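Local atomic coordinates of B12-binding domain-containing protein (Kitasatospora setae, PDB entry 6WTE), a protein that probably transfers a methyl group from S-adenosylmethionine by a non-radical route, using bound cobalamin and a [4Fe-4S] cluster of the radical SAM type. Residues Gln310-Asp320 against Asp359-Arg370; Ile221-Arg230 against Lys240-Glu248. All blocks are in the same frame, centred on the assembly; numbering follows the deposited sequence.

Contact 1 (Gln310-Asp320 against Asp359-Arg370)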
loop_
_atom_site.group_PDB
_atom_site.type_symbol
_atom_site.label_atom_id
_atom_site.label_comp_id
_atom_site.label_asym_id
_atom_site.label_seq_id
_atom_site.Cartn_x
_atom_site.Cartn_y
_atom_site.Cartn_z
ATOM N N GLN A 310 -2.027 -14.622 -2.340
ATOM C CA GLN A 310 -1.821 -15.494 -1.195
ATOM C C GLN A 310 -1.579 -16.912 -1.688
ATOM O O GLN A 310 -1.850 -17.227 -2.853
ATOM C CB GLN A 310 -3.033 -15.448 -0.264
ATOM C CG GLN A 310 -3.146 -14.141 0.509
ATOM C CD GLN A 310 -1.984 -13.940 1.456
ATOM O OE1 GLN A 310 -1.849 -14.660 2.447
ATOM N NE2 GLN A 310 -1.116 -12.984 1.139
ATOM N N PRO A 311 -1.022 -17.785 -0.843
ATOM C CA PRO A 311 -0.727 -19.148 -1.310
ATOM C C PRO A 311 -1.948 -19.930 -1.754
ATOM O O PRO A 311 -1.811 -20.856 -2.562
ATOM C CB PRO A 311 -0.061 -19.799 -0.091
ATOM C CG PRO A 311 0.548 -18.669 0.645
ATOM C CD PRO A 311 -0.408 -17.512 0.468
ATOM N N SER A 312 -3.131 -19.610 -1.240
ATOM C CA SER A 312 -4.342 -20.341 -1.561
ATOM C C SER A 312 -5.478 -19.340 -1.706
ATOM O O SER A 312 -5.554 -18.378 -0.928
ATOM C CB SER A 312 -4.682 -21.371 -0.471
ATOM O OG SER A 312 -5.894 -22.046 -0.763
ATOM N N PRO A 313 -6.379 -19.531 -2.684
ATOM C CA PRO A 313 -6.400 -20.624 -3.657
ATOM C C PRO A 313 -5.556 -20.322 -4.885
ATOM O O PRO A 313 -5.658 -19.232 -5.452
ATOM C CB PRO A 313 -7.877 -20.721 -4.030
ATOM C CG PRO A 313 -8.385 -19.305 -3.901
ATOM C CD PRO A 313 -7.538 -18.629 -2.838
ATOM N N PHE A 314 -4.735 -21.290 -5.304
ATOM C CA PHE A 314 -3.898 -21.127 -6.495
ATOM C C PHE A 314 -3.806 -22.512 -7.133
ATOM O O PHE A 314 -2.899 -23.284 -6.818
ATOM C CB PHE A 314 -2.517 -20.577 -6.150
ATOM C CG PHE A 314 -1.761 -20.023 -7.339
ATOM C CD1 PHE A 314 -1.190 -20.869 -8.283
ATOM C CD2 PHE A 314 -1.607 -18.654 -7.499
ATOM C CE1 PHE A 314 -0.494 -20.359 -9.366
ATOM C CE2 PHE A 314 -0.915 -18.136 -8.576
ATOM C CZ PHE A 314 -0.362 -18.982 -9.518
ATOM N N ASP A 315 -4.760 -22.822 -8.012
ATOM C CA ASP A 315 -4.845 -24.165 -8.569
ATOM C C ASP A 315 -4.421 -24.172 -10.036
ATOM O O ASP A 315 -4.039 -23.146 -10.613
ATOM C CB ASP A 315 -6.250 -24.759 -8.376
ATOM C CG ASP A 315 -7.353 -23.959 -9.059
ATOM O OD1 ASP A 315 -7.076 -23.140 -9.957
ATOM O OD2 ASP A 315 -8.530 -24.160 -8.686
ATOM N N GLU A 316 -4.482 -25.362 -10.636
ATOM C CA GLU A 316 -3.995 -25.532 -12.000
ATOM C C GLU A 316 -4.783 -24.674 -12.982
ATOM O O GLU A 316 -4.201 -24.049 -13.879
ATOM C CB GLU A 316 -4.057 -27.007 -12.394
ATOM C CG GLU A 316 -3.473 -27.309 -13.760
ATOM C CD GLU A 316 -3.466 -28.795 -14.061
ATOM O OE1 GLU A 316 -3.962 -29.572 -13.216
ATOM O OE2 GLU A 316 -2.959 -29.184 -15.136
ATOM N N GLU A 317 -6.109 -24.630 -12.832
ATOM C CA GLU A 317 -6.920 -23.802 -13.720
ATOM C C GLU A 317 -6.529 -22.335 -13.611
ATOM O O GLU A 317 -6.461 -21.623 -14.619
ATOM C CB GLU A 317 -8.406 -23.976 -13.409
ATOM C CG GLU A 317 -9.309 -23.137 -14.314
ATOM C CD GLU A 317 -10.751 -23.095 -13.853
ATOM O OE1 GLU A 317 -10.997 -23.072 -12.627
ATOM O OE2 GLU A 317 -11.644 -23.090 -14.728
ATOM N N PHE A 318 -6.280 -21.860 -12.388
ATOM C CA PHE A 318 -5.857 -20.477 -12.212
ATOM C C PHE A 318 -4.533 -20.222 -12.914
ATOM O O PHE A 318 -4.372 -19.209 -13.603
ATOM C CB PHE A 318 -5.752 -20.150 -10.720
ATOM C CG PHE A 318 -5.568 -18.678 -10.424
ATOM C CD1 PHE A 318 -6.461 -17.743 -10.916
ATOM C CD2 PHE A 318 -4.517 -18.241 -9.628
ATOM C CE1 PHE A 318 -6.300 -16.388 -10.635
ATOM C CE2 PHE A 318 -4.360 -16.889 -9.333
ATOM C CZ PHE A 318 -5.251 -15.964 -9.846
ATOM N N ALA A 319 -3.582 -21.153 -12.782
ATOM C CA ALA A 319 -2.278 -20.963 -13.400
ATOM C C ALA A 319 -2.376 -20.993 -14.920
ATOM O O ALA A 319 -1.705 -20.208 -15.600
ATOM C CB ALA A 319 -1.294 -22.019 -12.898
ATOM N N ASP A 320 -3.214 -21.879 -15.473
ATOM C CA ASP A 320 -3.425 -21.891 -16.921
ATOM C C ASP A 320 -4.046 -20.585 -17.397
ATOM O O ASP A 320 -3.690 -20.069 -18.463
ATOM C CB ASP A 320 -4.312 -23.066 -17.325
ATOM C CG ASP A 320 -3.606 -24.404 -17.210
ATOM O OD1 ASP A 320 -2.359 -24.436 -17.223
ATOM O OD2 ASP A 320 -4.309 -25.426 -17.120
ATOM N N ASP A 359 0.606 -25.215 -0.359
ATOM C CA ASP A 359 -0.012 -24.259 -1.269
ATOM C C ASP A 359 1.035 -23.371 -1.929
ATOM O O ASP A 359 0.919 -23.053 -3.116
ATOM C CB ASP A 359 -1.051 -23.416 -0.526
ATOM C CG ASP A 359 -2.223 -24.243 -0.037
ATOM O OD1 ASP A 359 -2.803 -25.000 -0.839
ATOM O OD2 ASP A 359 -2.558 -24.160 1.158
ATOM N N THR A 360 2.058 -22.954 -1.175
ATOM C CA THR A 360 3.146 -22.192 -1.780
ATOM C C THR A 360 3.973 -23.071 -2.715
ATOM O O THR A 360 4.384 -22.628 -3.794
ATOM C CB THR A 360 4.026 -21.570 -0.690
ATOM O OG1 THR A 360 3.296 -20.534 -0.008
ATOM C CG2 THR A 360 5.288 -20.961 -1.289
ATOM N N GLU A 361 4.227 -24.321 -2.314
ATOM C CA GLU A 361 4.944 -25.243 -3.188
ATOM C C GLU A 361 4.202 -25.446 -4.504
ATOM O O GLU A 361 4.817 -25.454 -5.576
ATOM C CB GLU A 361 5.152 -26.577 -2.472
ATOM C CG GLU A 361 5.939 -27.606 -3.263
ATOM C CD GLU A 361 7.438 -27.381 -3.220
ATOM O OE1 GLU A 361 8.070 -27.367 -4.299
ATOM O OE2 GLU A 361 7.987 -27.228 -2.108
ATOM N N ARG A 362 2.880 -25.627 -4.440
ATOM C CA ARG A 362 2.123 -25.823 -5.671
ATOM C C ARG A 362 2.111 -24.560 -6.514
ATOM O O ARG A 362 2.254 -24.631 -7.738
ATOM C CB ARG A 362 0.692 -26.273 -5.375
ATOM C CG ARG A 362 -0.096 -26.564 -6.656
ATOM C CD ARG A 362 -1.480 -27.139 -6.400
ATOM N NE ARG A 362 -2.380 -26.184 -5.762
ATOM C CZ ARG A 362 -3.693 -26.365 -5.649
ATOM N NH1 ARG A 362 -4.257 -27.464 -6.137
ATOM N NH2 ARG A 362 -4.445 -25.450 -5.054
ATOM N N LEU A 363 1.947 -23.399 -5.884
ATOM C CA LEU A 363 1.988 -22.149 -6.635
ATOM C C LEU A 363 3.290 -22.029 -7.410
ATOM O O LEU A 363 3.291 -21.720 -8.608
ATOM C CB LEU A 363 1.822 -20.968 -5.679
ATOM C CG LEU A 363 1.803 -19.541 -6.235
ATOM C CD1 LEU A 363 1.082 -18.669 -5.226
ATOM C CD2 LEU A 363 3.206 -19.000 -6.443
ATOM N N VAL A 364 4.415 -22.249 -6.730
ATOM C CA VAL A 364 5.708 -22.070 -7.377
ATOM C C VAL A 364 5.885 -23.085 -8.500
ATOM O O VAL A 364 6.332 -22.737 -9.601
ATOM C CB VAL A 364 6.840 -22.151 -6.336
ATOM C CG1 VAL A 364 8.201 -22.197 -7.025
ATOM C CG2 VAL A 364 6.766 -20.963 -5.383
ATOM N N ARG A 365 5.489 -24.340 -8.263
ATOM C CA ARG A 365 5.600 -25.361 -9.312
ATOM C C ARG A 365 4.766 -25.000 -10.536
ATOM O O ARG A 365 5.254 -25.053 -11.673
ATOM C CB ARG A 365 5.177 -26.733 -8.793
ATOM C CG ARG A 365 5.034 -27.740 -9.933
ATOM C CD ARG A 365 4.664 -29.139 -9.444
ATOM N NE ARG A 365 3.395 -29.173 -8.722
ATOM C CZ ARG A 365 2.201 -29.319 -9.291
ATOM N NH1 ARG A 365 2.090 -29.430 -10.612
ATOM N NH2 ARG A 365 1.110 -29.344 -8.534
ATOM N N LEU A 366 3.488 -24.683 -10.325
ATOM C CA LEU A 366 2.608 -24.356 -11.440
ATOM C C LEU A 366 3.136 -23.166 -12.229
ATOM O O LEU A 366 3.073 -23.152 -13.465
ATOM C CB LEU A 366 1.191 -24.074 -10.929
ATOM C CG LEU A 366 0.401 -25.253 -10.345
ATOM C CD1 LEU A 366 -0.936 -24.771 -9.794
ATOM C CD2 LEU A 366 0.194 -26.365 -11.380
ATOM N N CYS A 367 3.664 -22.156 -11.534
ATOM C CA CYS A 367 4.260 -21.030 -12.243
ATOM C C CYS A 367 5.510 -21.458 -13.003
ATOM O O CYS A 367 5.701 -21.067 -14.160
ATOM C CB CYS A 367 4.587 -19.909 -11.270
ATOM S SG CYS A 367 3.137 -19.045 -10.618
ATOM N N ARG A 368 6.369 -22.260 -12.365
ATOM C CA ARG A 368 7.564 -22.756 -13.044
ATOM C C ARG A 368 7.200 -23.527 -14.305
ATOM O O ARG A 368 7.801 -23.325 -15.366
ATOM C CB ARG A 368 8.384 -23.640 -12.101
ATOM C CG ARG A 368 9.637 -24.211 -12.756
ATOM C CD ARG A 368 10.357 -25.215 -11.868
ATOM N NE ARG A 368 9.639 -26.482 -11.752
ATOM C CZ ARG A 368 9.221 -27.004 -10.605
ATOM N NH1 ARG A 368 8.576 -28.162 -10.600
ATOM N NH2 ARG A 368 9.453 -26.374 -9.462
ATOM N N GLU A 369 6.210 -24.418 -14.206
ATOM C CA GLU A 369 5.767 -25.191 -15.361
ATOM C C GLU A 369 5.305 -24.311 -16.516
ATOM O O GLU A 369 5.336 -24.752 -17.670
ATOM C CB GLU A 369 4.630 -26.125 -14.955
ATOM C CG GLU A 369 5.034 -27.209 -13.971
ATOM C CD GLU A 369 3.842 -27.996 -13.479
ATOM O OE1 GLU A 369 2.699 -27.527 -13.683
ATOM O OE2 GLU A 369 4.043 -29.079 -12.892
ATOM N N ARG A 370 4.876 -23.081 -16.238
ATOM C CA ARG A 370 4.331 -22.204 -17.262
ATOM C C ARG A 370 5.224 -21.011 -17.563
ATOM O O ARG A 370 4.791 -20.092 -18.261
ATOM C CB ARG A 370 2.936 -21.724 -16.854
ATOM C CG ARG A 370 1.907 -22.842 -16.856
ATOM C CD ARG A 370 0.760 -22.613 -15.875
ATOM N NE ARG A 370 -0.125 -23.775 -15.888
ATOM C CZ ARG A 370 0.163 -24.928 -15.291
ATOM N NH1 ARG A 370 1.300 -25.058 -14.622
ATOM N NH2 ARG A 370 -0.678 -25.952 -15.368
HETATM O O HOH W 1 -4.254 -23.388 -3.472
#

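Contact 2 (Ile221-Arg230 against Lys240-Glu248). With SF4 (iron/sulfur cluster), chain C; EDO (1,2-ethanediol), chain L.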
loop_
_atom_site.group_PDB
_atom_site.type_symbol
_atom_site.label_atom_id
_atom_site.label_comp_id
_atom_site.label_asym_id
_atom_site.label_seq_id
_atom_site.Cartn_x
_atom_site.Cartn_y
_atom_site.Cartn_z
ATOM N N ILE A 221 -3.686 -1.618 -12.155
ATOM C CA ILE A 221 -5.076 -1.926 -12.464
ATOM C C ILE A 221 -5.724 -2.501 -11.218
ATOM O O ILE A 221 -5.224 -3.467 -10.634
ATOM C CB ILE A 221 -5.225 -2.891 -13.658
ATOM C CG1 ILE A 221 -6.707 -3.161 -13.930
ATOM C CG2 ILE A 221 -4.453 -4.189 -13.428
ATOM C CD1 ILE A 221 -7.478 -1.932 -14.437
ATOM N N LEU A 222 -6.834 -1.899 -10.813
ATOM C CA LEU A 222 -7.632 -2.381 -9.702
ATOM C C LEU A 222 -8.745 -3.265 -10.244
ATOM O O LEU A 222 -9.416 -2.897 -11.213
ATOM C CB LEU A 222 -8.224 -1.200 -8.934
ATOM C CG LEU A 222 -9.175 -1.566 -7.800
ATOM C CD1 LEU A 222 -8.403 -2.254 -6.690
ATOM C CD2 LEU A 222 -9.873 -0.307 -7.291
ATOM N N THR A 223 -8.938 -4.433 -9.633
ATOM C CA THR A 223 -10.063 -5.279 -10.016
ATOM C C THR A 223 -11.133 -5.376 -8.942
ATOM O O THR A 223 -12.307 -5.587 -9.267
ATOM C CB THR A 223 -9.580 -6.692 -10.398
ATOM O OG1 THR A 223 -9.521 -7.541 -9.242
ATOM C CG2 THR A 223 -8.202 -6.634 -11.060
ATOM N N LYS A 224 -10.771 -5.172 -7.681
ATOM C CA LYS A 224 -11.727 -5.269 -6.587
ATOM C C LYS A 224 -11.134 -4.600 -5.356
ATOM O O LYS A 224 -9.938 -4.739 -5.085
ATOM C CB LYS A 224 -12.078 -6.733 -6.288
ATOM C CG LYS A 224 -10.867 -7.601 -5.967
ATOM C CD LYS A 224 -11.057 -9.033 -6.455
ATOM C CE LYS A 224 -9.769 -9.830 -6.310
ATOM N NZ LYS A 224 -9.833 -11.138 -7.025
ATOM N N ASN A 225 -11.969 -3.886 -4.616
ATOM C CA ASN A 225 -11.520 -3.249 -3.391
ATOM C C ASN A 225 -11.806 -4.141 -2.188
ATOM O O ASN A 225 -12.871 -4.753 -2.098
ATOM C CB ASN A 225 -12.205 -1.899 -3.194
ATOM C CG ASN A 225 -11.754 -1.210 -1.934
ATOM O OD1 ASN A 225 -10.665 -0.640 -1.892
ATOM N ND2 ASN A 225 -12.573 -1.276 -0.883
ATOM N N GLY A 226 -10.863 -4.182 -1.258
ATOM C CA GLY A 226 -11.093 -4.725 0.066
ATOM C C GLY A 226 -10.420 -6.074 0.265
ATOM O O GLY A 226 -9.874 -6.679 -0.655
ATOM N N CYS A 227 -10.466 -6.532 1.519
ATOM C CA CYS A 227 -10.004 -7.866 1.883
ATOM C C CYS A 227 -10.881 -8.387 3.006
ATOM O O CYS A 227 -11.083 -7.689 4.003
ATOM C CB CYS A 227 -8.540 -7.876 2.340
ATOM S SG CYS A 227 -7.951 -9.582 2.686
ATOM N N ALA A 228 -11.371 -9.613 2.852
ATOM C CA ALA A 228 -12.258 -10.211 3.842
ATOM C C ALA A 228 -11.527 -11.001 4.919
ATOM O O ALA A 228 -12.178 -11.469 5.859
ATOM C CB ALA A 228 -13.289 -11.112 3.154
ATOM N N TYR A 229 -10.209 -11.158 4.824
ATOM C CA TYR A 229 -9.474 -11.849 5.879
ATOM C C TYR A 229 -9.139 -10.851 6.994
ATOM O O TYR A 229 -9.623 -9.717 7.013
ATOM C CB TYR A 229 -8.248 -12.553 5.303
ATOM C CG TYR A 229 -8.597 -13.795 4.499
ATOM C CD1 TYR A 229 -9.889 -14.304 4.499
ATOM C CD2 TYR A 229 -7.635 -14.455 3.747
ATOM C CE1 TYR A 229 -10.216 -15.437 3.771
ATOM C CE2 TYR A 229 -7.951 -15.587 3.014
ATOM C CZ TYR A 229 -9.241 -16.072 3.029
ATOM O OH TYR A 229 -9.563 -17.198 2.306
ATOM N N ARG A 230 -8.326 -11.265 7.963
ATOM C CA ARG A 230 -8.065 -10.409 9.121
ATOM C C ARG A 230 -6.672 -10.699 9.673
ATOM O O ARG A 230 -6.486 -10.940 10.871
ATOM C CB ARG A 230 -9.146 -10.601 10.184
ATOM C CG ARG A 230 -9.207 -9.505 11.249
ATOM C CD ARG A 230 -9.572 -8.150 10.659
ATOM N NE ARG A 230 -10.929 -8.114 10.116
ATOM C CZ ARG A 230 -12.003 -7.755 10.816
ATOM N NH1 ARG A 230 -11.882 -7.409 12.088
ATOM N NH2 ARG A 230 -13.198 -7.745 10.244
ATOM N N LYS A 240 -8.916 -0.388 3.669
ATOM C CA LYS A 240 -9.599 -0.528 2.387
ATOM C C LYS A 240 -11.057 -0.932 2.538
ATOM O O LYS A 240 -11.919 -0.407 1.830
ATOM C CB LYS A 240 -8.885 -1.565 1.507
ATOM C CG LYS A 240 -7.388 -1.353 1.369
ATOM C CD LYS A 240 -7.060 -0.081 0.589
ATOM C CE LYS A 240 -7.458 -0.179 -0.877
ATOM N NZ LYS A 240 -6.734 0.833 -1.708
ATOM N N GLY A 241 -11.357 -1.861 3.433
ATOM C CA GLY A 241 -12.707 -2.372 3.582
ATOM C C GLY A 241 -12.637 -3.870 3.772
ATOM O O GLY A 241 -11.758 -4.547 3.239
ATOM N N THR A 242 -13.580 -4.399 4.550
ATOM C CA THR A 242 -13.576 -5.797 4.967
ATOM C C THR A 242 -14.357 -6.715 4.038
ATOM O O THR A 242 -14.443 -7.915 4.319
ATOM C CB THR A 242 -14.166 -5.929 6.375
ATOM O OG1 THR A 242 -15.524 -5.465 6.358
ATOM C CG2 THR A 242 -13.370 -5.100 7.370
ATOM N N ARG A 243 -14.955 -6.190 2.970
ATOM C CA ARG A 243 -15.677 -7.004 2.002
ATOM C C ARG A 243 -15.296 -6.551 0.598
ATOM O O ARG A 243 -14.826 -5.427 0.393
ATOM C CB ARG A 243 -17.197 -6.911 2.199
ATOM C CG ARG A 243 -17.685 -7.483 3.530
ATOM C CD ARG A 243 -17.435 -8.984 3.631
ATOM N NE ARG A 243 -17.907 -9.510 4.909
ATOM C CZ ARG A 243 -17.126 -9.747 5.959
ATOM N NH1 ARG A 243 -15.820 -9.521 5.886
ATOM N NH2 ARG A 243 -17.651 -10.221 7.085
ATOM N N TYR A 244 -15.514 -7.431 -0.374
ATOM C CA TYR A 244 -15.067 -7.170 -1.737
ATOM C C TYR A 244 -16.069 -6.285 -2.465
ATOM O O TYR A 244 -17.247 -6.633 -2.594
ATOM C CB TYR A 244 -14.832 -8.486 -2.480
ATOM C CG TYR A 244 -13.722 -9.254 -1.812
ATOM C CD1 TYR A 244 -12.419 -8.781 -1.849
ATOM C CD2 TYR A 244 -13.982 -10.410 -1.087
ATOM C CE1 TYR A 244 -11.401 -9.450 -1.210
ATOM C CE2 TYR A 244 -12.964 -11.094 -0.443
ATOM C CZ TYR A 244 -11.676 -10.599 -0.504
ATOM O OH TYR A 244 -10.647 -11.256 0.131
ATOM N N GLY A 245 -15.595 -5.128 -2.915
ATOM C CA GLY A 245 -16.316 -4.324 -3.881
ATOM C C GLY A 245 -15.752 -4.641 -5.250
ATOM O O GLY A 245 -14.720 -4.091 -5.636
ATOM N N GLN A 246 -16.395 -5.564 -5.966
ATOM C CA GLN A 246 -15.876 -6.056 -7.235
ATOM C C GLN A 246 -16.241 -5.099 -8.359
ATOM O O GLN A 246 -17.401 -4.701 -8.492
ATOM C CB GLN A 246 -16.443 -7.443 -7.541
ATOM C CG GLN A 246 -16.105 -8.515 -6.522
ATOM C CD GLN A 246 -16.753 -9.847 -6.851
ATOM O OE1 GLN A 246 -17.633 -9.927 -7.709
ATOM N NE2 GLN A 246 -16.323 -10.900 -6.168
ATOM N N ARG A 247 -15.259 -4.754 -9.185
ATOM C CA ARG A 247 -15.540 -3.935 -10.352
ATOM C C ARG A 247 -16.136 -4.784 -11.465
ATOM O O ARG A 247 -15.857 -5.985 -11.581
ATOM C CB ARG A 247 -14.275 -3.248 -10.861
ATOM C CG ARG A 247 -13.608 -2.311 -9.878
ATOM C CD ARG A 247 -12.394 -1.672 -10.527
ATOM N NE ARG A 247 -12.776 -0.865 -11.688
ATOM C CZ ARG A 247 -11.929 -0.434 -12.618
ATOM N NH1 ARG A 247 -10.637 -0.725 -12.533
ATOM N NH2 ARG A 247 -12.375 0.295 -13.635
ATOM N N GLU A 248 -16.956 -4.143 -12.293
ATOM C CA GLU A 248 -17.481 -4.792 -13.489
ATOM C C GLU A 248 -16.340 -5.320 -14.345
ATOM O O GLU A 248 -15.391 -4.594 -14.650
ATOM C CB GLU A 248 -18.326 -3.802 -14.298
ATOM C CG GLU A 248 -19.631 -3.349 -13.650
ATOM C CD GLU A 248 -20.727 -4.410 -13.659
ATOM O OE1 GLU A 248 -20.450 -5.593 -13.368
ATOM O OE2 GLU A 248 -21.884 -4.051 -13.964
HETATM FE FE1 SF4 C . -4.091 -10.955 4.990
HETATM FE FE2 SF4 C . -5.895 -9.571 3.448
HETATM FE FE3 SF4 C . -3.416 -10.063 2.467
HETATM FE FE4 SF4 C . -3.727 -8.297 4.488
HETATM S S1 SF4 C . -4.534 -8.076 2.372
HETATM S S2 SF4 C . -2.149 -9.929 4.347
HETATM S S3 SF4 C . -5.451 -9.235 5.657
HETATM S S4 SF4 C . -4.989 -11.630 3.017
HETATM C C1 EDO L . -11.081 -6.461 15.636
HETATM O O1 EDO L . -10.954 -6.689 17.044
HETATM C C2 EDO L . -9.774 -6.835 14.953
HETATM O O2 EDO L . -10.039 -7.855 13.983
HETATM O O HOH W 2 -14.961 -2.839 -0.224
HETATM O O HOH W 3 -8.827 0.013 -3.762
#

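Contact 1 (Gln310-Asp320 against Asp359-Arg370)
The helical layer outside the parallel sheet of the radical SAM core is joined here, where F314, just ahead of helix 316-325, lies against L363 of helix 357-369. L363 CG stands 3.6 Å from the centroid of the F314 ring and 6° off its normal, which identifies a CH-pi contact over the middle of the face. F318 CD2 covers the opposite face nearer the rim, so hydrocarbon presses on the ring from two sides. With CG of F314 anti to the backbone N (chi1 -164°), the ring reaches across to helix 357-369, where C367 SG approaches its CZ obliquely at 3.7 Å, a sulfur-aromatic contact, and L366 CD1 sits at its edge. Further along, A319 CB meets L366 CB at 3.8 Å. The start of helix 316-325 is fixed by D315, whose OD1 accepts from F318 N at 2.9 Å as an N-cap. At the other end of the contact, R370 grips D320 side-on: its NE and NH2 both donate to D320 OD1, at 2.7 and 2.9 Å, from the same face of a carboxylate plane turned 32° from the guanidinium. R370 NH1 turns back to the residues before it, giving 2.8 Å to a lone pair of L366 O and a further bond to E369 OE1, while A319 CB lies over one face of the guanidinium. Replacing R370 by an alanine would probably leave the D320 carboxylate without its cationic mate and uncover A319 CB. L363 and C367 also touch V332 and V330 of strand 327-335, so the same helix faces the sheet and its neighbouring helix at once, an arrangement typical of the outer helices of a TIM-barrel-like radical SAM fold.

Contact 2 (Ile221-Arg230 against Lys240-Glu248)
Y244 lies obliquely across the backbone of G226 to A228, its CE2 3.6 Å from A228 CB. Its hydroxyl accepts a weak bond from A228 N, 3.3 Å long at Y244 OH but almost straight at 177°. Upstream, N225 and G245 form an antiparallel hydrogen-bonded pair: N225 N to G245 O and G245 N to N225 O are both 2.9 Å. The N225 side chain, with CG anti to the main-chain N (chi1 -180°), reaches K240, and its ND2 donates 2.9 Å to K240 O from 55° above that carbonyl plane. N225 OD1 accepts from a water, which in turn accepts weakly from K240 NZ, whose stronger partner is cobalamin O4 in a salt bridge. Beyond the two-stranded pairing, R247 NH1 donates 2.8 Å to L222 O, and its NH2 pairs with E255 of helix 249-261. Towards the cluster, C227 N donates to G241 O nearly along the C=O direction, fixing the main chain directly beside the thiolate. C227 SG binds iron FE2 at 2.2 Å, and Y229 N donates to the same sulfur at 3.5 Å. That N-H is likely to draw some charge from the thiolate, so main-chain bonding around C227 probably both positions the iron ligand and tunes its electron donation.

How the contacts relate
From the N terminus, contact 2 comes first: residues 221-230 turn back through nine residues to meet 240-248, closing a short loop that carries C231 and C234, the other two cysteines of the cluster. Contact 1 opens later and closes a 38-residue excursion containing strand 327-335, bringing the turn before helix 316-325 onto helix 357-369. The two closures are in series, neither nesting nor crossing, with centres 22 Å apart and nearest atoms about 5 Å apart. Contact 2 ties the cysteine loop to the cobalamin side, whereas contact 1 ties outer helices together; Q310, at its inner end, also lines the cluster pocket.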